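Local coordinates for protein triggering receptor expressed on myeloid cells 1 (Mus musculus, PDB 1U9K) that acts as a cell-surface immune receptor that amplifies inflammatory responses, multimerising on ligand binding and signalling through the adapter TYROBP/DAP12 to SYK, at residues A[7-12]-A[104-109]; A[18-23]-A[73-78]; A[30-35]-A[49-54]. All blocks are in the same frame, centred on the assembly; numbering follows the deposited sequence.

Interaction 1. Residues A[7-12]-A[104-109]; sequences ERYDLV and VLFHPV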
loop_
_atom_site.group_PDB
_atom_site.type_symbol
_atom_site.label_atom_id
_atom_site.label_comp_id
_atom_site.label_asym_id
_atom_site.label_seq_id
_atom_site.Cartn_x
_atom_site.Cartn_y
_atom_site.Cartn_z
ATOM N N GLU A 7 -5.631 5.055 10.821
ATOM C CA GLU A 7 -4.762 4.685 11.943
ATOM C C GLU A 7 -3.459 5.502 11.853
ATOM O O GLU A 7 -2.859 5.575 10.806
ATOM C CB GLU A 7 -4.448 3.185 11.852
ATOM C CG GLU A 7 -3.462 2.703 12.923
ATOM C CD GLU A 7 -3.295 1.195 12.992
ATOM O OE1 GLU A 7 -3.425 0.494 11.960
ATOM O OE2 GLU A 7 -2.972 0.722 14.097
ATOM N N ARG A 8 -3.039 6.092 12.959
ATOM C CA ARG A 8 -1.824 6.848 12.999
ATOM C C ARG A 8 -0.607 5.875 13.077
ATOM O O ARG A 8 -0.585 4.924 13.850
ATOM C CB ARG A 8 -1.847 7.798 14.158
ATOM C CG ARG A 8 -0.863 8.976 14.046
ATOM C CD ARG A 8 -1.161 10.139 14.989
ATOM N NE ARG A 8 0.060 10.826 15.431
ATOM C CZ ARG A 8 0.380 12.112 15.185
ATOM N NH1 ARG A 8 -0.444 12.913 14.516
ATOM N NH2 ARG A 8 1.528 12.614 15.633
ATOM N N TYR A 9 0.403 6.162 12.276
ATOM C CA TYR A 9 1.689 5.498 12.342
ATOM C C TYR A 9 2.701 6.608 12.536
ATOM O O TYR A 9 2.935 7.345 11.616
ATOM C CB TYR A 9 1.983 4.797 11.029
ATOM C CG TYR A 9 1.283 3.438 10.876
ATOM C CD1 TYR A 9 -0.110 3.349 10.716
ATOM C CD2 TYR A 9 2.015 2.252 10.871
ATOM C CE1 TYR A 9 -0.739 2.121 10.561
ATOM C CE2 TYR A 9 1.386 1.010 10.746
ATOM C CZ TYR A 9 0.013 0.944 10.580
ATOM O OH TYR A 9 -0.567 -0.307 10.415
ATOM N N ASP A 10 3.297 6.690 13.716
ATOM C CA ASP A 10 4.239 7.779 14.096
ATOM C C ASP A 10 5.652 7.241 14.006
ATOM O O ASP A 10 5.973 6.257 14.688
ATOM C CB ASP A 10 4.025 8.150 15.536
ATOM C CG ASP A 10 2.905 9.080 15.708
ATOM O OD1 ASP A 10 3.035 10.252 15.254
ATOM O OD2 ASP A 10 1.855 8.701 16.264
ATOM N N LEU A 11 6.497 7.839 13.173
ATOM C CA LEU A 11 7.825 7.299 12.998
ATOM C C LEU A 11 8.788 8.485 12.897
ATOM O O LEU A 11 8.366 9.610 12.755
ATOM C CB LEU A 11 7.923 6.447 11.726
ATOM C CG LEU A 11 7.079 5.176 11.804
ATOM C CD1 LEU A 11 6.952 4.660 10.452
ATOM C CD2 LEU A 11 7.685 4.157 12.755
ATOM N N VAL A 12 10.064 8.145 13.000
ATOM C CA VAL A 12 11.151 9.077 12.924
ATOM C C VAL A 12 11.695 8.950 11.543
ATOM O O VAL A 12 11.731 7.832 10.958
ATOM C CB VAL A 12 12.219 8.780 13.951
ATOM C CG1 VAL A 12 13.266 9.871 13.928
ATOM C CG2 VAL A 12 11.587 8.732 15.296
ATOM N N VAL A 104 -10.733 -0.386 -0.928
ATOM C CA VAL A 104 -9.782 -0.126 0.144
ATOM C C VAL A 104 -9.622 -1.369 1.015
ATOM O O VAL A 104 -10.601 -1.900 1.504
ATOM C CB VAL A 104 -10.248 1.081 0.979
ATOM C CG1 VAL A 104 -9.296 1.400 2.058
ATOM C CG2 VAL A 104 -10.493 2.314 0.039
ATOM N N LEU A 105 -8.389 -1.842 1.169
ATOM C CA LEU A 105 -8.032 -2.893 2.100
ATOM C C LEU A 105 -7.681 -2.286 3.476
ATOM O O LEU A 105 -7.288 -1.117 3.589
ATOM C CB LEU A 105 -6.844 -3.671 1.555
ATOM C CG LEU A 105 -7.065 -4.290 0.170
ATOM C CD1 LEU A 105 -5.755 -4.849 -0.295
ATOM C CD2 LEU A 105 -8.142 -5.353 0.220
ATOM N N PHE A 106 -7.792 -3.069 4.531
ATOM C CA PHE A 106 -7.237 -2.662 5.812
ATOM C C PHE A 106 -7.947 -1.365 6.194
ATOM O O PHE A 106 -9.153 -1.288 6.111
ATOM C CB PHE A 106 -5.712 -2.578 5.732
ATOM C CG PHE A 106 -5.036 -2.570 7.073
ATOM C CD1 PHE A 106 -5.370 -3.503 8.037
ATOM C CD2 PHE A 106 -4.058 -1.620 7.363
ATOM C CE1 PHE A 106 -4.748 -3.496 9.271
ATOM C CE2 PHE A 106 -3.435 -1.613 8.597
ATOM C CZ PHE A 106 -3.780 -2.550 9.550
ATOM N N HIS A 107 -7.175 -0.340 6.591
ATOM C CA HIS A 107 -7.735 0.978 6.840
ATOM C C HIS A 107 -6.677 2.013 6.395
ATOM O O HIS A 107 -5.499 1.661 6.214
ATOM C CB HIS A 107 -8.266 1.119 8.260
ATOM C CG HIS A 107 -7.337 0.641 9.326
ATOM N ND1 HIS A 107 -7.153 -0.690 9.618
ATOM C CD2 HIS A 107 -6.569 1.320 10.200
ATOM C CE1 HIS A 107 -6.268 -0.812 10.590
ATOM N NE2 HIS A 107 -5.905 0.394 10.970
ATOM N N PRO A 108 -7.090 3.237 6.105
ATOM C CA PRO A 108 -6.117 4.251 5.742
ATOM C C PRO A 108 -5.089 4.392 6.863
ATOM O O PRO A 108 -5.375 4.168 8.041
ATOM C CB PRO A 108 -6.978 5.510 5.556
ATOM C CG PRO A 108 -8.329 5.008 5.233
ATOM C CD PRO A 108 -8.462 3.740 5.990
ATOM N N VAL A 109 -3.882 4.720 6.455
ATOM C CA VAL A 109 -2.712 4.866 7.278
ATOM C C VAL A 109 -2.343 6.318 7.256
ATOM O O VAL A 109 -2.015 6.817 6.216
ATOM C CB VAL A 109 -1.518 4.072 6.620
ATOM C CG1 VAL A 109 -0.296 4.304 7.353
ATOM C CG2 VAL A 109 -1.845 2.568 6.568
#

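Interaction 2. Residues A[18-23]-A[73-78]; sequences TVKCPF and EAMLQV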
loop_
_atom_site.group_PDB
_atom_site.type_symbol
_atom_site.label_atom_id
_atom_site.label_comp_id
_atom_site.label_asym_id
_atom_site.label_seq_id
_atom_site.Cartn_x
_atom_site.Cartn_y
_atom_site.Cartn_z
ATOM N N THR A 18 6.342 -0.195 7.830
ATOM C CA THR A 18 5.846 -1.488 7.369
ATOM C C THR A 18 4.362 -1.542 7.681
ATOM O O THR A 18 3.985 -1.301 8.813
ATOM C CB THR A 18 6.545 -2.660 8.085
ATOM O OG1 THR A 18 7.953 -2.625 7.826
ATOM C CG2 THR A 18 6.116 -3.989 7.516
ATOM N N VAL A 19 3.548 -1.911 6.697
ATOM C CA VAL A 19 2.108 -1.977 6.825
ATOM C C VAL A 19 1.697 -3.323 6.254
ATOM O O VAL A 19 2.158 -3.707 5.189
ATOM C CB VAL A 19 1.447 -0.838 6.029
ATOM C CG1 VAL A 19 -0.044 -1.007 5.925
ATOM C CG2 VAL A 19 1.831 0.482 6.625
ATOM N N LYS A 20 0.921 -4.074 7.032
ATOM C CA LYS A 20 0.376 -5.381 6.632
ATOM C C LYS A 20 -1.098 -5.208 6.344
ATOM O O LYS A 20 -1.889 -4.900 7.265
ATOM C CB LYS A 20 0.556 -6.390 7.762
ATOM C CG LYS A 20 2.008 -6.568 8.127
ATOM C CD LYS A 20 2.325 -7.920 8.706
ATOM C CE LYS A 20 3.762 -7.921 9.229
ATOM N NZ LYS A 20 4.377 -9.340 9.173
ATOM N N CYS A 21 -1.458 -5.383 5.089
ATOM C CA CYS A 21 -2.819 -5.249 4.594
ATOM C C CYS A 21 -3.418 -6.577 4.199
ATOM O O CYS A 21 -3.094 -7.085 3.133
ATOM C CB CYS A 21 -2.847 -4.336 3.378
ATOM S SG CYS A 21 -2.258 -2.672 3.770
ATOM N N PRO A 22 -4.289 -7.147 4.998
ATOM C CA PRO A 22 -4.958 -8.371 4.570
ATOM C C PRO A 22 -5.851 -8.121 3.364
ATOM O O PRO A 22 -6.405 -7.033 3.225
ATOM C CB PRO A 22 -5.829 -8.749 5.781
ATOM C CG PRO A 22 -5.343 -8.050 6.885
ATOM C CD PRO A 22 -4.741 -6.748 6.334
ATOM N N PHE A 23 -5.999 -9.127 2.508
ATOM C CA PHE A 23 -7.013 -9.086 1.461
ATOM C C PHE A 23 -7.778 -10.397 1.410
ATOM O O PHE A 23 -7.255 -11.453 1.722
ATOM C CB PHE A 23 -6.469 -8.701 0.093
ATOM C CG PHE A 23 -5.488 -9.683 -0.503
ATOM C CD1 PHE A 23 -5.938 -10.692 -1.307
ATOM C CD2 PHE A 23 -4.131 -9.544 -0.295
ATOM C CE1 PHE A 23 -5.049 -11.597 -1.861
ATOM C CE2 PHE A 23 -3.244 -10.430 -0.832
ATOM C CZ PHE A 23 -3.717 -11.472 -1.626
ATOM N N GLU A 73 -0.512 -16.059 2.725
ATOM C CA GLU A 73 -0.949 -15.511 4.027
ATOM C C GLU A 73 -2.142 -14.553 3.857
ATOM O O GLU A 73 -2.510 -13.870 4.791
ATOM C CB GLU A 73 0.208 -14.771 4.737
ATOM C CG GLU A 73 1.400 -15.599 5.208
ATOM C CD GLU A 73 2.546 -14.755 5.828
ATOM O OE1 GLU A 73 2.453 -13.515 5.950
ATOM O OE2 GLU A 73 3.603 -15.236 6.095
ATOM N N ALA A 74 -2.689 -14.487 2.647
ATOM C CA ALA A 74 -3.750 -13.567 2.261
ATOM C C ALA A 74 -3.380 -12.150 2.694
ATOM O O ALA A 74 -4.160 -11.462 3.346
ATOM C CB ALA A 74 -5.062 -14.000 2.891
ATOM N N MET A 75 -2.166 -11.728 2.330
ATOM C CA MET A 75 -1.513 -10.542 2.878
ATOM C C MET A 75 -0.765 -9.779 1.759
ATOM O O MET A 75 -0.069 -10.366 0.930
ATOM C CB MET A 75 -0.520 -10.966 3.993
ATOM C CG MET A 75 0.331 -9.870 4.657
ATOM S SD MET A 75 -0.731 -8.648 5.482
ATOM C CE MET A 75 -1.776 -9.694 6.635
ATOM N N LEU A 76 -0.901 -8.471 1.763
ATOM C CA LEU A 76 -0.029 -7.592 1.009
ATOM C C LEU A 76 0.766 -6.790 2.030
ATOM O O LEU A 76 0.133 -6.171 2.898
ATOM C CB LEU A 76 -0.947 -6.648 0.266
ATOM C CG LEU A 76 -0.368 -5.665 -0.705
ATOM C CD1 LEU A 76 0.127 -6.442 -1.920
ATOM C CD2 LEU A 76 -1.437 -4.659 -1.096
ATOM N N GLN A 77 2.087 -6.796 1.987
ATOM C CA GLN A 77 2.887 -5.953 2.912
ATOM C C GLN A 77 3.574 -4.831 2.159
ATOM O O GLN A 77 4.233 -5.061 1.140
ATOM C CB GLN A 77 3.976 -6.778 3.588
ATOM C CG GLN A 77 4.740 -6.034 4.642
ATOM C CD GLN A 77 5.737 -6.909 5.312
ATOM O OE1 GLN A 77 5.407 -7.627 6.239
ATOM N NE2 GLN A 77 6.962 -6.873 4.833
ATOM N N VAL A 78 3.471 -3.627 2.686
ATOM C CA VAL A 78 4.112 -2.483 2.079
ATOM C C VAL A 78 5.242 -2.005 2.969
ATOM O O VAL A 78 5.109 -2.014 4.181
ATOM C CB VAL A 78 3.085 -1.360 1.898
ATOM C CG1 VAL A 78 3.771 -0.141 1.298
ATOM C CG2 VAL A 78 1.895 -1.869 1.050
#

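Interaction 3. Residues A[30-35]-A[49-54]; sequences NSQKAW and VTQRPF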
loop_
_atom_site.group_PDB
_atom_site.type_symbol
_atom_site.label_atom_id
_atom_site.label_comp_id
_atom_site.label_asym_id
_atom_site.label_seq_id
_atom_site.Cartn_x
_atom_site.Cartn_y
_atom_site.Cartn_z
ATOM N N ASN A 30 -6.972 -12.937 -8.013
ATOM C CA ASN A 30 -6.532 -12.575 -9.361
ATOM C C ASN A 30 -6.761 -11.070 -9.660
ATOM O O ASN A 30 -7.144 -10.671 -10.777
ATOM C CB ASN A 30 -7.219 -13.474 -10.395
ATOM C CG ASN A 30 -6.476 -13.492 -11.740
ATOM O OD1 ASN A 30 -5.330 -13.047 -11.793
ATOM N ND2 ASN A 30 -7.123 -13.965 -12.817
ATOM N N SER A 31 -6.610 -10.250 -8.653
ATOM C CA SER A 31 -6.719 -8.815 -8.822
ATOM C C SER A 31 -5.369 -8.184 -8.543
ATOM O O SER A 31 -4.559 -8.669 -7.716
ATOM C CB SER A 31 -7.775 -8.203 -7.867
ATOM O OG SER A 31 -9.048 -8.726 -8.121
ATOM N N GLN A 32 -5.148 -7.068 -9.208
ATOM C CA GLN A 32 -4.034 -6.215 -8.909
ATOM C C GLN A 32 -4.251 -5.470 -7.561
ATOM O O GLN A 32 -5.395 -5.107 -7.174
ATOM C CB GLN A 32 -3.847 -5.208 -10.059
ATOM C CG GLN A 32 -2.526 -4.524 -10.053
ATOM C CD GLN A 32 -2.263 -3.793 -11.370
ATOM O OE1 GLN A 32 -3.189 -3.260 -11.973
ATOM N NE2 GLN A 32 -1.015 -3.784 -11.814
ATOM N N LYS A 33 -3.140 -5.228 -6.883
ATOM C CA LYS A 33 -3.123 -4.446 -5.659
ATOM C C LYS A 33 -2.161 -3.290 -5.774
ATOM O O LYS A 33 -1.245 -3.290 -6.586
ATOM C CB LYS A 33 -2.816 -5.299 -4.431
ATOM C CG LYS A 33 -3.860 -6.416 -4.201
ATOM C CD LYS A 33 -3.358 -7.737 -4.643
ATOM C CE LYS A 33 -4.393 -8.861 -4.469
ATOM N NZ LYS A 33 -4.052 -9.996 -5.286
ATOM N N ALA A 34 -2.403 -2.263 -4.962
ATOM C CA ALA A 34 -1.625 -1.066 -5.036
ATOM C C ALA A 34 -1.527 -0.383 -3.692
ATOM O O ALA A 34 -2.399 -0.511 -2.816
ATOM C CB ALA A 34 -2.178 -0.133 -6.025
ATOM N N TRP A 35 -0.463 0.391 -3.566
ATOM C CA TRP A 35 -0.278 1.356 -2.484
ATOM C C TRP A 35 -0.458 2.756 -3.050
ATOM O O TRP A 35 0.122 3.065 -4.065
ATOM C CB TRP A 35 1.130 1.221 -1.956
ATOM C CG TRP A 35 1.543 2.112 -0.766
ATOM C CD1 TRP A 35 2.608 2.947 -0.753
ATOM C CD2 TRP A 35 1.009 2.117 0.567
ATOM N NE1 TRP A 35 2.761 3.504 0.483
ATOM C CE2 TRP A 35 1.805 2.989 1.326
ATOM C CE3 TRP A 35 -0.038 1.429 1.218
ATOM C CZ2 TRP A 35 1.578 3.231 2.655
ATOM C CZ3 TRP A 35 -0.269 1.670 2.548
ATOM C CH2 TRP A 35 0.530 2.570 3.258
ATOM N N VAL A 49 2.446 -0.923 -7.699
ATOM C CA VAL A 49 1.419 -1.912 -7.999
ATOM C C VAL A 49 2.005 -3.292 -8.136
ATOM O O VAL A 49 3.176 -3.416 -8.440
ATOM C CB VAL A 49 0.676 -1.575 -9.304
ATOM C CG1 VAL A 49 -0.062 -0.251 -9.170
ATOM C CG2 VAL A 49 1.645 -1.538 -10.475
ATOM N N THR A 50 1.209 -4.329 -7.876
ATOM C CA THR A 50 1.646 -5.672 -8.176
ATOM C C THR A 50 1.597 -5.931 -9.654
ATOM O O THR A 50 1.010 -5.160 -10.429
ATOM C CB THR A 50 0.828 -6.738 -7.433
ATOM O OG1 THR A 50 -0.560 -6.636 -7.779
ATOM C CG2 THR A 50 0.864 -6.537 -5.952
ATOM N N GLN A 51 2.285 -6.993 -10.076
ATOM C CA GLN A 51 2.336 -7.326 -11.510
ATOM C C GLN A 51 1.765 -8.703 -11.790
ATOM O O GLN A 51 1.615 -9.532 -10.885
ATOM C CB GLN A 51 3.749 -7.201 -12.064
ATOM C CG GLN A 51 4.232 -5.726 -12.285
ATOM C CD GLN A 51 3.364 -4.876 -13.263
ATOM O OE1 GLN A 51 2.850 -5.368 -14.279
ATOM N NE2 GLN A 51 3.258 -3.596 -12.965
ATOM N N ARG A 52 1.428 -8.917 -13.063
ATOM C CA ARG A 52 0.871 -10.161 -13.536
ATOM C C ARG A 52 1.934 -11.258 -13.469
ATOM O O ARG A 52 3.113 -10.956 -13.661
ATOM C CB ARG A 52 0.349 -10.022 -14.988
ATOM C CG ARG A 52 -1.178 -9.736 -15.036
ATOM C CD ARG A 52 -1.776 -9.486 -16.434
ATOM N NE ARG A 52 -3.087 -8.822 -16.334
ATOM C CZ ARG A 52 -3.295 -7.486 -16.292
ATOM N NH1 ARG A 52 -2.278 -6.607 -16.339
ATOM N NH2 ARG A 52 -4.535 -7.009 -16.179
ATOM N N PRO A 53 1.549 -12.528 -13.232
ATOM C CA PRO A 53 0.169 -12.972 -12.951
ATOM C C PRO A 53 -0.210 -12.621 -11.533
ATOM O O PRO A 53 0.601 -12.807 -10.603
ATOM C CB PRO A 53 0.245 -14.498 -13.077
ATOM C CG PRO A 53 1.538 -14.785 -13.616
ATOM C CD PRO A 53 2.484 -13.664 -13.274
ATOM N N PHE A 54 -1.415 -12.072 -11.368
ATOM C CA PHE A 54 -1.762 -11.427 -10.119
ATOM C C PHE A 54 -1.973 -12.411 -8.990
ATOM O O PHE A 54 -1.937 -11.989 -7.815
ATOM C CB PHE A 54 -3.009 -10.603 -10.293
ATOM C CG PHE A 54 -2.820 -9.408 -11.170
ATOM C CD1 PHE A 54 -1.721 -8.584 -10.979
ATOM C CD2 PHE A 54 -3.754 -9.075 -12.149
ATOM C CE1 PHE A 54 -1.508 -7.488 -11.787
ATOM C CE2 PHE A 54 -3.566 -7.997 -12.916
ATOM C CZ PHE A 54 -2.408 -7.194 -12.765
HETATM O O HOH W 1 -3.290 -12.255 -13.686
#

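Interaction 1. Residues A[7-12]-A[104-109]
Glu7 meets His107 and Val109 in a surface contact where the first strand, 7-11, begins to run parallel to the last, 103-113, at the edge of the five-stranded sheet. The backbone bond Glu7 N to Pro108 O (2.9 Å) opens the ladder, which Arg110, Val112 and Thr114 carry on. Above it, the extended Glu7 side chain, CG anti to the backbone N (chi1 176°), reaches over to the imidazole. His107 NE2 donates to Glu7 OE1 at 2.7 Å, a His-carboxylate bond that is short but bent (137° at the hydrogen), because Glu7 OE1 lies off the imidazole plane; the oxygen is itself met from above the carboxylate plane. Glu7 CB also lies 3.3 Å from His107 CD2, so aliphatic and polar parts grip the same ring. Aromatic rings close the cluster: His107 CE1 sits over one face of the Phe106 ring, toward its rim, while Tyr9 OH touches the Phe106 edge at CE2 (3.6 Å). Farther along, Val109 CG1 packs obliquely on Tyr9 CD1 at 3.5 Å. A first strand paired parallel to the last is the A'-G pairing of an immunoglobulin V-set domain, here probably the extracellular part of the receptor.

Interaction 2. Residues A[18-23]-A[73-78]
Strands 17-22 and 75-80, the B and E strands of the immunoglobulin sandwich, pair antiparallel in the four-stranded sheet, with Val19-Val78 and Cys21-Leu76 as hydrogen-bonded pairs. Cys21 N donates to Leu76 O (2.8 Å), and Leu76 N returns a bond to Cys21 O at 2.9 Å. Pro22 falls opposite Met75 in a non-hydrogen-bonded pair, where its missing N-H costs this ladder nothing, and Phe23 N to Ala74 O (3.1 Å) supplies the next bond.

On the face of Lys20, Pro22, Met75 and Gln77, thioether and aliphatic groups pack over the backbone. Met75 leaves with CG anti to its N, then bends at chi2 (61°) and chi3, folding SD back to 3.5 Å from Lys20 CB and laying CE alongside Pro22 CG at 3.9 Å. Lys20 and Gln77 run side by side, Gln77 OE1 at 3.4 Å from Lys20 CE, while Thr18 CG2 comes across the Gln77 amide carbon, CD, at 3.7 Å.

The face of Val19, Cys21, Leu76 and Val78 turns inward, where Cys21 is disulfide-bonded to Cys93 of the opposing sheet. Phe23, whose ring meets that of His69 nearly parallel and takes a cation-pi contact from Lys33, covers Ala74 C with one face. A B-strand cysteine bonded to the F strand between two sheets is the hallmark of the immunoglobulin fold.

Interaction 3. Residues A[30-35]-A[49-54]
Phe54 lies against Gln32 where the start of strand 32-37 meets the loop that follows strand 45-49, and the two side chains are set at a slant, amide and ring planes 44° apart. Gln32 CB sits over one face of the Phe54 ring, 3.8 Å from its centroid in a CH-pi contact, and Gln32 CG touches Phe54 CE1 at 3.6 Å. The opposite ring face is covered by Arg52 CG from within the same loop, so the ring is clasped between two aliphatic chains, and a guanidinium face of Arg52 lies over Phe54 CE2.

With CG anti to its backbone N (chi1 -164°) and the chain extended, Gln32 runs past the ring and delivers its amide to the loop backbone: NE2 donates to Thr50 O at 2.8 Å, almost perfectly straight (175°) and within the amide plane. Thr50 answers at the next residue. Its OG1, between the backbone N and the carbonyl carbon, accepts Lys33 N at 3.1 Å, and its own N donates to Lys33 O at 3.0 Å. Thr50 is thus tied by N, O and OG1 together. Ala34 and Val49 form the one bridge between the segments, a non-hydrogen-bonded pair with Ala34 CB and Val49 CG1 at 3.8 Å.

At the far end a water bridges Asn30 OD1 (2.9 Å) and Phe54 N. Lys33 NZ, bonded to Ser31 O and Tyr28 O and in cation-pi contact with the Phe23 ring, is probably held charged by these partners. Beyond the Thr50 N to Lys33 O bond, therefore, a side-chain amide and a hydroxyl replace backbone partners, and the buried Phe54 pins the loop, CDR2-like in V-set terms, beside the CDR1-like one.

In the fold
Interactions 1 and 3 belong to the same five-stranded sheet, at its two edges and on opposite sides of the chain's centre, whereas interaction 2 lies in the opposing four-stranded sheet. Interaction 1 is mostly a surface contact, with one parallel bridge and a histidine-carboxylate bond. Interaction 2 is a regular backbone ladder with a buried inner face, and interaction 3 leans on side-chain-to-backbone bonds and a buried aromatic ring. The three meet in the sandwich interior: Val78 CG1 packs on Trp35 CD2 (3.6 Å), Leu76 CD2 on Lys33 CB, and Val109 also reaches the Trp35 indole. Nearer the surface, Phe106 CD1 touches Pro22 CD (3.7 Å).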